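Local coordinates for protein cadherin-5 (PDB 3PPE) that mediates calcium-dependent, homophilic adhesion between endothelial cells, here represented by its two N-terminal extracellular cadherin domains, at residues A[11-24]-A[52-64]. Residues are numbered along the deposited sequence; the frame is centred on the assembly and turned at random.
With CA (calcium ion), chain C; CA (calcium ion), chain E.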
loop_
_atom_site.group_PDB
_atom_site.type_symbol
_atom_site.label_atom_id
_atom_site.label_comp_id
_atom_site.label_asym_id
_atom_site.label_seq_id
_atom_site.Cartn_x
_atom_site.Cartn_y
_atom_site.Cartn_z
ATOM N N GLU A 11 -9.141 0.255 -6.506
ATOM C CA GLU A 11 -10.504 0.770 -6.477
ATOM C C GLU A 11 -11.408 -0.161 -5.710
ATOM O O GLU A 11 -11.089 -1.342 -5.533
ATOM C CB GLU A 11 -11.063 0.963 -7.897
ATOM C CG GLU A 11 -11.157 -0.367 -8.666
ATOM C CD GLU A 11 -12.067 -0.305 -9.883
ATOM O OE1 GLU A 11 -13.021 0.510 -9.904
ATOM O OE2 GLU A 11 -11.822 -1.090 -10.817
ATOM N N GLU A 12 -12.535 0.392 -5.244
ATOM C CA GLU A 12 -13.661 -0.397 -4.670
ATOM C C GLU A 12 -13.297 -1.177 -3.386
ATOM O O GLU A 12 -13.812 -2.263 -3.122
ATOM C CB GLU A 12 -14.254 -1.357 -5.728
ATOM C CG GLU A 12 -14.533 -0.730 -7.101
ATOM C CD GLU A 12 -15.673 0.285 -7.136
ATOM O OE1 GLU A 12 -16.013 0.715 -8.258
ATOM O OE2 GLU A 12 -16.239 0.696 -6.103
ATOM N N ILE A 13 -12.399 -0.599 -2.597
ATOM C CA ILE A 13 -11.970 -1.212 -1.345
ATOM C C ILE A 13 -13.084 -1.177 -0.304
ATOM O O ILE A 13 -13.640 -0.118 -0.011
ATOM C CB ILE A 13 -10.723 -0.514 -0.772
ATOM C CG1 ILE A 13 -9.532 -0.691 -1.717
ATOM C CG2 ILE A 13 -10.397 -1.055 0.611
ATOM C CD1 ILE A 13 -8.349 0.192 -1.381
ATOM N N ASP A 14 -13.404 -2.341 0.251
ATOM C CA ASP A 14 -14.665 -2.531 0.960
ATOM C C ASP A 14 -14.427 -2.862 2.429
ATOM O O ASP A 14 -15.354 -3.232 3.150
ATOM C CB ASP A 14 -15.490 -3.636 0.298
ATOM C CG ASP A 14 -14.952 -5.022 0.595
ATOM O OD1 ASP A 14 -14.012 -5.134 1.409
ATOM O OD2 ASP A 14 -15.471 -5.999 0.015
ATOM N N SER A 15 -13.179 -2.727 2.866
ATOM C CA SER A 15 -12.871 -2.645 4.289
ATOM C C SER A 15 -13.001 -1.214 4.800
ATOM O O SER A 15 -13.186 -0.281 4.020
ATOM C CB SER A 15 -11.462 -3.176 4.563
ATOM O OG SER A 15 -10.502 -2.516 3.757
ATOM N N PRO A 16 -12.901 -1.050 6.115
ATOM C CA PRO A 16 -13.182 0.241 6.754
ATOM C C PRO A 16 -12.229 1.329 6.272
ATOM O O PRO A 16 -11.016 1.122 6.253
ATOM C CB PRO A 16 -12.942 -0.048 8.239
ATOM C CG PRO A 16 -13.228 -1.501 8.383
ATOM C CD PRO A 16 -12.775 -2.139 7.099
ATOM N N LEU A 17 -12.781 2.477 5.887
ATOM C CA LEU A 17 -11.983 3.682 5.695
ATOM C C LEU A 17 -11.299 4.104 6.993
ATOM O O LEU A 17 -11.709 3.701 8.082
ATOM C CB LEU A 17 -12.856 4.822 5.166
ATOM C CG LEU A 17 -13.539 4.584 3.818
ATOM C CD1 LEU A 17 -14.860 5.334 3.744
ATOM C CD2 LEU A 17 -12.624 4.989 2.672
ATOM N N PRO A 18 -10.255 4.917 6.868
ATOM C CA PRO A 18 -9.704 5.265 5.553
ATOM C C PRO A 18 -8.697 4.228 5.068
ATOM O O PRO A 18 -8.389 3.282 5.795
ATOM C CB PRO A 18 -8.998 6.598 5.820
ATOM C CG PRO A 18 -8.623 6.538 7.258
ATOM C CD PRO A 18 -9.725 5.779 7.939
ATOM N N HIS A 19 -8.193 4.408 3.852
ATOM C CA HIS A 19 -7.339 3.393 3.208
ATOM C C HIS A 19 -5.985 3.952 2.829
ATOM O O HIS A 19 -5.889 5.000 2.241
ATOM C CB HIS A 19 -8.026 2.835 1.948
ATOM C CG HIS A 19 -9.378 2.227 2.204
ATOM N ND1 HIS A 19 -10.445 2.425 1.358
ATOM C CD2 HIS A 19 -9.841 1.455 3.226
ATOM C CE1 HIS A 19 -11.504 1.786 1.827
ATOM N NE2 HIS A 19 -11.171 1.205 2.973
ATOM N N HIS A 20 -4.942 3.223 3.148
ATOM C CA HIS A 20 -3.594 3.704 2.953
ATOM C C HIS A 20 -3.275 3.728 1.465
ATOM O O HIS A 20 -3.463 2.719 0.756
ATOM C CB HIS A 20 -2.582 2.821 3.676
ATOM C CG HIS A 20 -1.177 3.348 3.600
ATOM N ND1 HIS A 20 -0.774 4.486 4.259
ATOM C CD2 HIS A 20 -0.093 2.918 2.916
ATOM C CE1 HIS A 20 0.507 4.708 4.032
ATOM N NE2 HIS A 20 0.943 3.778 3.212
ATOM N N VAL A 21 -2.815 4.895 1.008
ATOM C CA VAL A 21 -2.478 5.132 -0.405
ATOM C C VAL A 21 -0.976 4.935 -0.639
ATOM O O VAL A 21 -0.581 4.250 -1.564
ATOM C CB VAL A 21 -2.902 6.551 -0.877
ATOM C CG1 VAL A 21 -2.384 6.845 -2.328
ATOM C CG2 VAL A 21 -4.434 6.702 -0.804
ATOM N N GLY A 22 -0.140 5.580 0.170
ATOM C CA GLY A 22 1.300 5.539 -0.052
ATOM C C GLY A 22 1.993 6.527 0.868
ATOM O O GLY A 22 1.369 7.042 1.808
ATOM N N LYS A 23 3.267 6.812 0.612
ATOM C CA LYS A 23 4.006 7.668 1.540
ATOM C C LYS A 23 4.923 8.625 0.833
ATOM O O LYS A 23 5.663 8.232 -0.043
ATOM C CB LYS A 23 4.771 6.813 2.579
ATOM C CG LYS A 23 5.422 7.616 3.713
ATOM C CD LYS A 23 6.497 6.793 4.421
ATOM C CE LYS A 23 7.395 7.671 5.331
ATOM N NZ LYS A 23 8.143 8.879 4.720
ATOM N N LEU A 24 4.867 9.891 1.227
ATOM C CA LEU A 24 5.811 10.885 0.745
ATOM C C LEU A 24 7.091 10.832 1.548
ATOM O O LEU A 24 7.038 10.589 2.744
ATOM C CB LEU A 24 5.207 12.290 0.900
ATOM C CG LEU A 24 3.962 12.609 0.051
ATOM C CD1 LEU A 24 3.413 13.973 0.526
ATOM C CD2 LEU A 24 4.375 12.641 -1.423
ATOM N N ASP A 52 4.677 11.450 8.969
ATOM C CA ASP A 52 5.635 10.595 8.276
ATOM C C ASP A 52 5.481 10.706 6.763
ATOM O O ASP A 52 6.318 10.216 6.007
ATOM C CB ASP A 52 5.469 9.139 8.716
ATOM C CG ASP A 52 5.817 8.929 10.176
ATOM O OD1 ASP A 52 6.900 9.381 10.602
ATOM O OD2 ASP A 52 5.006 8.310 10.899
ATOM N N GLY A 53 4.405 11.354 6.329
ATOM C CA GLY A 53 4.183 11.604 4.917
ATOM C C GLY A 53 3.180 10.646 4.308
ATOM O O GLY A 53 2.987 10.624 3.092
ATOM N N ASP A 54 2.539 9.849 5.157
ATOM C CA ASP A 54 1.539 8.865 4.696
ATOM C C ASP A 54 0.268 9.557 4.228
ATOM O O ASP A 54 -0.202 10.511 4.865
ATOM C CB ASP A 54 1.182 7.853 5.792
ATOM C CG ASP A 54 2.309 6.895 6.103
ATOM O OD1 ASP A 54 2.938 7.129 7.131
ATOM O OD2 ASP A 54 2.598 5.930 5.345
ATOM N N ILE A 55 -0.244 9.090 3.097
ATOM C CA ILE A 55 -1.459 9.608 2.491
ATOM C C ILE A 55 -2.471 8.499 2.570
ATOM O O ILE A 55 -2.143 7.327 2.334
ATOM C CB ILE A 55 -1.233 10.042 1.015
ATOM C CG1 ILE A 55 -0.229 11.201 0.979
ATOM C CG2 ILE A 55 -2.582 10.436 0.335
ATOM C CD1 ILE A 55 -0.010 11.767 -0.420
ATOM N N TYR A 56 -3.669 8.871 2.994
ATOM C CA TYR A 56 -4.799 7.958 3.083
ATOM C C TYR A 56 -5.933 8.463 2.229
ATOM O O TYR A 56 -6.037 9.669 2.005
ATOM C CB TYR A 56 -5.265 7.839 4.539
ATOM C CG TYR A 56 -4.443 6.874 5.355
ATOM C CD1 TYR A 56 -3.219 7.249 5.878
ATOM C CD2 TYR A 56 -4.913 5.599 5.636
ATOM C CE1 TYR A 56 -2.459 6.364 6.631
ATOM C CE2 TYR A 56 -4.167 4.713 6.395
ATOM C CZ TYR A 56 -2.946 5.089 6.872
ATOM O OH TYR A 56 -2.217 4.196 7.640
ATOM N N ALA A 57 -6.771 7.538 1.764
ATOM C CA ALA A 57 -7.989 7.857 1.027
ATOM C C ALA A 57 -9.194 7.732 1.954
ATOM O O ALA A 57 -9.316 6.753 2.697
ATOM C CB ALA A 57 -8.168 6.868 -0.184
ATOM N N PHE A 58 -10.109 8.695 1.842
ATOM C CA PHE A 58 -11.257 8.816 2.759
ATOM C C PHE A 58 -12.606 8.565 2.077
ATOM O O PHE A 58 -13.661 8.792 2.664
ATOM C CB PHE A 58 -11.225 10.166 3.494
ATOM C CG PHE A 58 -10.196 10.206 4.576
ATOM C CD1 PHE A 58 -8.846 10.322 4.262
ATOM C CD2 PHE A 58 -10.557 10.073 5.910
ATOM C CE1 PHE A 58 -7.879 10.319 5.262
ATOM C CE2 PHE A 58 -9.584 10.083 6.909
ATOM C CZ PHE A 58 -8.249 10.205 6.582
ATOM N N GLU A 59 -12.528 8.099 0.828
ATOM C CA GLU A 59 -13.666 7.570 0.100
ATOM C C GLU A 59 -13.213 6.325 -0.608
ATOM O O GLU A 59 -12.030 6.171 -0.937
ATOM C CB GLU A 59 -14.143 8.529 -0.991
ATOM C CG GLU A 59 -14.669 9.820 -0.474
ATOM C CD GLU A 59 -15.187 10.685 -1.569
ATOM O OE1 GLU A 59 -15.516 11.836 -1.251
ATOM O OE2 GLU A 59 -15.263 10.232 -2.731
ATOM N N ARG A 60 -14.172 5.441 -0.853
ATOM C CA ARG A 60 -13.984 4.341 -1.784
ATOM C C ARG A 60 -13.910 4.932 -3.190
ATOM O O ARG A 60 -14.638 5.886 -3.520
ATOM C CB ARG A 60 -15.148 3.366 -1.710
ATOM C CG ARG A 60 -15.164 2.553 -0.449
ATOM C CD ARG A 60 -16.311 1.566 -0.498
ATOM N NE ARG A 60 -16.221 0.762 -1.722
ATOM C CZ ARG A 60 -17.006 0.882 -2.791
ATOM N NH1 ARG A 60 -18.003 1.771 -2.840
ATOM N NH2 ARG A 60 -16.799 0.083 -3.818
ATOM N N LEU A 61 -13.021 4.370 -3.999
ATOM C CA LEU A 61 -12.734 4.888 -5.318
ATOM C C LEU A 61 -13.250 3.962 -6.460
ATOM O O LEU A 61 -13.240 2.746 -6.345
ATOM C CB LEU A 61 -11.213 5.085 -5.458
ATOM C CG LEU A 61 -10.552 5.994 -4.407
ATOM C CD1 LEU A 61 -9.027 5.884 -4.489
ATOM C CD2 LEU A 61 -11.056 7.440 -4.560
ATOM N N ASP A 62 -13.657 4.561 -7.561
ATOM C CA ASP A 62 -14.085 3.801 -8.716
ATOM C C ASP A 62 -13.196 4.213 -9.855
ATOM O O ASP A 62 -13.310 5.328 -10.332
ATOM C CB ASP A 62 -15.540 4.158 -9.023
ATOM C CG ASP A 62 -16.105 3.399 -10.222
ATOM O OD1 ASP A 62 -15.429 2.515 -10.806
ATOM O OD2 ASP A 62 -17.250 3.708 -10.564
ATOM N N ARG A 63 -12.299 3.330 -10.288
ATOM C CA ARG A 63 -11.429 3.631 -11.444
ATOM C C ARG A 63 -12.228 4.014 -12.706
ATOM O O ARG A 63 -11.775 4.821 -13.527
ATOM C CB ARG A 63 -10.485 2.451 -11.740
ATOM C CG ARG A 63 -9.325 2.785 -12.664
ATOM C CD ARG A 63 -8.893 1.524 -13.431
ATOM N NE ARG A 63 -9.968 1.090 -14.358
ATOM C CZ ARG A 63 -10.138 1.605 -15.581
ATOM N NH1 ARG A 63 -9.329 2.542 -16.015
ATOM N NH2 ARG A 63 -11.151 1.224 -16.346
ATOM N N GLU A 64 -13.421 3.467 -12.844
ATOM C CA GLU A 64 -14.236 3.760 -14.027
ATOM C C GLU A 64 -14.854 5.168 -14.007
ATOM O O GLU A 64 -15.312 5.655 -15.033
ATOM C CB GLU A 64 -15.321 2.691 -14.229
ATOM C CG GLU A 64 -14.784 1.384 -14.829
ATOM C CD GLU A 64 -13.959 0.548 -13.885
ATOM O OE1 GLU A 64 -14.415 0.218 -12.757
ATOM O OE2 GLU A 64 -12.832 0.169 -14.272
HETATM CA CA CA C . -15.256 0.262 -10.608
HETATM CA CA CA E . -12.676 -1.899 -12.834
HETATM O O HOH W 1 -11.046 2.111 -3.065
HETATM O O HOH W 2 -10.201 3.874 -1.073
HETATM O O HOH W 3 -17.404 -0.122 -11.748
#
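Calcium site and antiparallel strand pair meet here in the first cadherin domain: E11, E12, D62 and E64 ligate one calcium ion at the EC1-EC2 junction, and strands 19-23 and 54-57 run side by side beyond it. E11 bridges two ions, OE1 on the first (2.4 Å) and OE2 on the second (2.3 Å); the backbone N of R63 reaches E11 OE1 from above the carboxylate plane. E12 gives OE1 to the first ion and pairs OE2 with R60 NH2 in a salt bridge, the flat groups 27° apart. In the strands, the N-H groups of V21 and G22 both point to I55 O, the second bond weak, in a classic beta bulge. H20, with CG anti to its N (chi1 -175°), turns its ring edge to the face of Y56, centroids 4.9 Å apart, while P18 CB sits 3.6 Å from the F58 ring centroid, over the face. K23 NZ donates to L24 O at 2.8 Å, a bond to D52 O being doubtful; an alanine here would probably cost L24 O this donor and D54 the methylenes along its carboxylate. V21, I55 and A57 pack on F46 of strand 46-49, which flanks 54-57, and on strand 6-10 of the facing sheet; V21 and I55 also reach strand 82-95.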